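PDB 3VYL: L-ribulose 3-epimerase from Mesorhizobium loti, which catalyses the C3 epimerisation of L-ribulose and, probably with lower efficiency, of other ketoses such as D-psicose and D-tagatose, and binds manganese. Local coordinates for residues L177-F182 and L193-A198; V205-S210 and A224-L229. All coordinates share one frame; numbering follows the deposited sequence.

Contact 1 (L177-F182 and L193-A198); sequences LHLDTF and LAIRHA. With MN (manganese (II) ion), chain I.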
# COMPACT_ATOMS: atom_id res chain seq x y z
N LEU A 177 -23.61 7.61 11.62
CA LEU A 177 -23.12 7.24 10.29
C LEU A 177 -22.99 5.74 10.10
O LEU A 177 -22.57 5.01 11.01
CB LEU A 177 -21.77 7.89 9.98
CG LEU A 177 -21.70 9.39 9.77
CD1 LEU A 177 -20.24 9.78 9.62
CD2 LEU A 177 -22.53 9.82 8.56
N HIS A 178 -23.37 5.31 8.90
CA HIS A 178 -23.17 3.95 8.45
C HIS A 178 -22.22 4.07 7.30
O HIS A 178 -22.56 4.58 6.23
CB HIS A 178 -24.51 3.34 8.05
CG HIS A 178 -24.41 1.94 7.47
ND1 HIS A 178 -25.46 1.33 6.88
CD2 HIS A 178 -23.34 1.06 7.37
CE1 HIS A 178 -25.09 0.12 6.45
NE2 HIS A 178 -23.80 -0.05 6.74
N LEU A 179 -20.98 3.66 7.55
CA LEU A 179 -19.93 3.68 6.54
C LEU A 179 -19.74 2.30 5.87
O LEU A 179 -19.90 1.25 6.51
CB LEU A 179 -18.62 4.15 7.18
CG LEU A 179 -18.60 5.54 7.82
CD1 LEU A 179 -17.21 5.84 8.34
CD2 LEU A 179 -19.04 6.64 6.85
N ASP A 180 -19.41 2.31 4.58
CA ASP A 180 -19.25 1.07 3.83
C ASP A 180 -17.97 1.13 2.99
O ASP A 180 -17.85 1.95 2.07
CB ASP A 180 -20.50 0.85 2.97
CG ASP A 180 -20.46 -0.43 2.15
OD1 ASP A 180 -19.38 -0.77 1.62
OD2 ASP A 180 -21.52 -1.09 2.00
N THR A 181 -17.01 0.26 3.30
CA THR A 181 -15.70 0.29 2.67
C THR A 181 -15.76 0.29 1.13
O THR A 181 -15.04 1.03 0.47
CB THR A 181 -14.82 -0.84 3.18
OG1 THR A 181 -15.41 -2.09 2.84
CG2 THR A 181 -14.66 -0.75 4.70
N PHE A 182 -16.66 -0.52 0.57
CA PHE A 182 -16.92 -0.53 -0.88
C PHE A 182 -17.28 0.87 -1.42
O PHE A 182 -16.77 1.29 -2.45
CB PHE A 182 -17.99 -1.56 -1.23
CG PHE A 182 -18.56 -1.38 -2.62
CD1 PHE A 182 -17.88 -1.86 -3.73
CD2 PHE A 182 -19.77 -0.71 -2.81
CE1 PHE A 182 -18.38 -1.68 -4.99
CE2 PHE A 182 -20.28 -0.53 -4.08
CZ PHE A 182 -19.59 -1.02 -5.17
N LEU A 193 -8.43 8.13 6.65
CA LEU A 193 -8.62 9.53 7.01
C LEU A 193 -10.08 9.83 7.28
O LEU A 193 -10.40 10.49 8.26
CB LEU A 193 -8.07 10.46 5.94
CG LEU A 193 -6.70 11.06 6.25
CD1 LEU A 193 -5.85 10.14 7.12
CD2 LEU A 193 -5.96 11.44 4.98
N ALA A 194 -10.95 9.31 6.41
CA ALA A 194 -12.39 9.54 6.53
C ALA A 194 -12.96 8.89 7.79
O ALA A 194 -13.79 9.49 8.49
CB ALA A 194 -13.10 9.07 5.28
N ILE A 195 -12.52 7.67 8.09
CA ILE A 195 -12.88 7.04 9.35
C ILE A 195 -12.45 7.92 10.55
O ILE A 195 -13.26 8.20 11.44
CB ILE A 195 -12.29 5.61 9.49
CG1 ILE A 195 -13.03 4.65 8.55
CG2 ILE A 195 -12.40 5.12 10.94
CD1 ILE A 195 -12.26 3.38 8.20
N ARG A 196 -11.19 8.37 10.55
CA ARG A 196 -10.66 9.22 11.63
C ARG A 196 -11.46 10.50 11.79
O ARG A 196 -11.70 10.97 12.91
CB ARG A 196 -9.19 9.56 11.39
CG ARG A 196 -8.25 8.42 11.66
CD ARG A 196 -6.83 8.81 11.29
NE ARG A 196 -5.89 7.74 11.58
CZ ARG A 196 -5.26 7.59 12.74
NH1 ARG A 196 -5.47 8.44 13.72
NH2 ARG A 196 -4.42 6.57 12.90
N HIS A 197 -11.86 11.06 10.66
CA HIS A 197 -12.63 12.29 10.64
C HIS A 197 -14.00 12.12 11.23
O HIS A 197 -14.58 13.08 11.71
CB HIS A 197 -12.71 12.79 9.21
CG HIS A 197 -13.31 14.16 9.08
ND1 HIS A 197 -12.74 15.26 9.61
CD2 HIS A 197 -14.47 14.59 8.43
CE1 HIS A 197 -13.49 16.34 9.33
NE2 HIS A 197 -14.56 15.93 8.61
N ALA A 198 -14.52 10.89 11.21
CA ALA A 198 -15.90 10.59 11.62
C ALA A 198 -16.02 10.03 13.05
O ALA A 198 -17.11 9.61 13.46
CB ALA A 198 -16.53 9.62 10.63
MN MN I . -23.49 -1.35 2.54
O HOH W 1 -24.98 -1.33 0.69
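Asp180 OD2 coordinates the manganese ion at 2.1 Å from the inner face of strand 175-180, while Leu177 and Leu179 on the outer face pack against Ile195 and Ala198 of helix 191-197 and its end. Glu147, His206, Glu241 and a water, whose oxygen lies 2.4 Å from manganese, complete the set of ligands. CG of Asp180 stands anti to the backbone N (chi1 -179°), which places OD2 on the manganese ion. The other oxygen, OD1, turns to the chain that follows: as N-cap of helix 181-187, Asp180 receives a weak, strongly bent bond from Phe182 N to OD1 (2.9 Å, N-H...O 121°). Across the interface everything is aliphatic. Leu177 sends one methyl to the methyl of Ala198, CD1 to CB 3.8 Å. Leu179 CD1 sits further along, 4.4 Å from Ile195 CG1 and 4.5 Å from Ala198 CB, and thus bridges the last turn of the helix and the residue just beyond it. Ala198 has already left helical geometry, but its N still bonds to Ile195 O at 3.0 Å. Leu177 is also covered by Leu164 and Ile167 of helix 160-170. The alternation is that of a TIM-barrel strand, polar residues inward and leucines outward. With no hydrogen bond between the two segments, the outer contact is purely hydrophobic, whereas one carboxylate oxygen is committed to the metal and the other gives the helix start a weak cap.

Contact 2 (V205-S210 and A224-L229); sequences VHIGES and AIFDAL. With MN (manganese (II) ion), chain I.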
# COMPACT_ATOMS: atom_id res chain seq x y z
N VAL A 205 -20.74 -0.32 10.44
CA VAL A 205 -19.78 -0.45 9.34
C VAL A 205 -20.05 -1.68 8.46
O VAL A 205 -20.28 -2.78 8.97
CB VAL A 205 -18.31 -0.49 9.85
CG1 VAL A 205 -17.36 -0.96 8.75
CG2 VAL A 205 -17.89 0.88 10.38
N HIS A 206 -20.01 -1.48 7.14
CA HIS A 206 -19.99 -2.61 6.22
C HIS A 206 -18.61 -2.87 5.71
O HIS A 206 -17.96 -1.99 5.16
CB HIS A 206 -20.90 -2.37 5.02
CG HIS A 206 -22.35 -2.72 5.26
ND1 HIS A 206 -23.35 -2.14 4.56
CD2 HIS A 206 -22.95 -3.61 6.14
CE1 HIS A 206 -24.54 -2.63 4.98
NE2 HIS A 206 -24.29 -3.53 5.95
N ILE A 207 -18.14 -4.09 5.91
CA ILE A 207 -16.91 -4.56 5.29
C ILE A 207 -17.26 -5.21 3.95
O ILE A 207 -17.99 -6.20 3.90
CB ILE A 207 -16.17 -5.53 6.22
CG1 ILE A 207 -15.77 -4.82 7.52
CG2 ILE A 207 -14.94 -6.14 5.55
CD1 ILE A 207 -14.95 -3.55 7.35
N GLY A 208 -16.74 -4.65 2.87
CA GLY A 208 -16.94 -5.19 1.53
C GLY A 208 -15.76 -4.83 0.67
O GLY A 208 -15.25 -3.73 0.76
N GLU A 209 -15.31 -5.76 -0.17
CA GLU A 209 -14.18 -5.52 -1.06
C GLU A 209 -14.55 -4.57 -2.22
O GLU A 209 -15.73 -4.35 -2.50
CB GLU A 209 -13.65 -6.87 -1.59
CG GLU A 209 -12.42 -6.77 -2.48
CD GLU A 209 -11.26 -6.08 -1.79
OE1 GLU A 209 -11.22 -4.83 -1.78
OE2 GLU A 209 -10.39 -6.81 -1.26
N SER A 210 -13.53 -4.01 -2.88
CA SER A 210 -13.72 -3.05 -3.97
C SER A 210 -14.68 -3.53 -5.06
O SER A 210 -15.48 -2.75 -5.58
CB SER A 210 -12.36 -2.64 -4.56
OG SER A 210 -11.58 -3.78 -4.94
N ALA A 224 -5.24 -0.61 6.56
CA ALA A 224 -5.41 0.81 6.84
C ALA A 224 -6.77 1.09 7.49
O ALA A 224 -6.89 2.00 8.30
CB ALA A 224 -5.25 1.63 5.58
N ILE A 225 -7.77 0.29 7.14
CA ILE A 225 -9.14 0.46 7.65
C ILE A 225 -9.26 -0.08 9.08
O ILE A 225 -9.87 0.56 9.94
CB ILE A 225 -10.17 -0.21 6.71
CG1 ILE A 225 -10.23 0.55 5.38
CG2 ILE A 225 -11.55 -0.27 7.34
CD1 ILE A 225 -11.11 -0.09 4.32
N PHE A 226 -8.69 -1.25 9.33
CA PHE A 226 -8.69 -1.81 10.68
C PHE A 226 -7.87 -0.94 11.64
O PHE A 226 -8.26 -0.76 12.80
CB PHE A 226 -8.23 -3.26 10.67
CG PHE A 226 -9.09 -4.18 9.83
CD1 PHE A 226 -10.48 -4.05 9.82
CD2 PHE A 226 -8.52 -5.19 9.07
CE1 PHE A 226 -11.27 -4.90 9.05
CE2 PHE A 226 -9.30 -6.05 8.31
CZ PHE A 226 -10.68 -5.91 8.30
N ASP A 227 -6.75 -0.40 11.13
CA ASP A 227 -5.92 0.57 11.86
C ASP A 227 -6.68 1.85 12.22
O ASP A 227 -6.52 2.36 13.33
CB ASP A 227 -4.69 0.97 11.04
CG ASP A 227 -3.61 -0.08 11.05
OD1 ASP A 227 -2.61 0.13 10.35
OD2 ASP A 227 -3.73 -1.13 11.72
N ALA A 228 -7.47 2.37 11.29
CA ALA A 228 -8.26 3.59 11.56
C ALA A 228 -9.36 3.35 12.61
O ALA A 228 -9.45 4.11 13.58
CB ALA A 228 -8.85 4.15 10.27
N LEU A 229 -10.16 2.29 12.44
CA LEU A 229 -11.17 1.89 13.44
C LEU A 229 -10.53 1.74 14.81
O LEU A 229 -11.08 2.22 15.81
CB LEU A 229 -11.88 0.58 13.06
CG LEU A 229 -12.70 0.60 11.77
CD1 LEU A 229 -13.16 -0.78 11.40
CD2 LEU A 229 -13.87 1.56 11.86
MN MN I . -23.49 -1.35 2.54
O HOH W 1 -24.98 -1.33 0.69
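Two apolar pairs hold Val205-Ser210 against helix 222-231: Val205 with Leu229, and Ile207 with Phe226. They form the better-packed half of the contact, where CA of Val205 and CA of Leu229 are 9.8 Å apart and side chains bridge the distance. A branch methyl of Val205 meets a terminal methyl of Leu229, CG2 to CD2 4.3 Å. Ile207 extends its CD1 to within 4.3 Å of Phe226 CE1, meeting the ring obliquely. Phe226 leaves the helix at an angle to the strand, and the ring atoms beyond CB close the gap; Leu281 and Ala284 of helix 266-292 lie against it as well. This is the first half of a beta-alpha-beta crossover of the TIM barrel, strand 202-207 leading through helix 222-231 to strand 238-240, whose Leu238 touches Val205, Ile207 and Leu229. His206, between the two packing residues, faces the barrel interior and binds manganese through ND1 at 2.2 Å; its NE2 bonds to Glu36. Beyond Ile207 the contact opens out: Gly208, Glu209 and Ser210 diverge from the helix. Glu209 instead folds back on its own loop, OE1 taking a nearly straight bond from Ser210 N (2.7 Å, 164°) on the anti lone pair. Ile220 N also donates to OE1. On the helix, Asp227 points from the partly exposed outer side into a salt bridge with Lys287.

The centres of contacts 1 and 2 lie 8 Å apart, and the two follow each other along the chain as adjacent strand-and-helix units of one barrel. Strands 175-180 and 202-207 are joined by a probable hydrogen bond from His206 N to Leu179 O (2.8 Å). Past the strand ends, Thr181 OG1 is 2.7 Å from Gly208 O, a second probable hydrogen bond. On the outside, Ile195 from contact 1 also packs on Ile225, Ala228 and Leu229 from contact 2, so the hydrophobic layer is continuous. On the inside, each contact gives the manganese ion one ligand, and the rings of His178 and His206 meet edge-to-face near it.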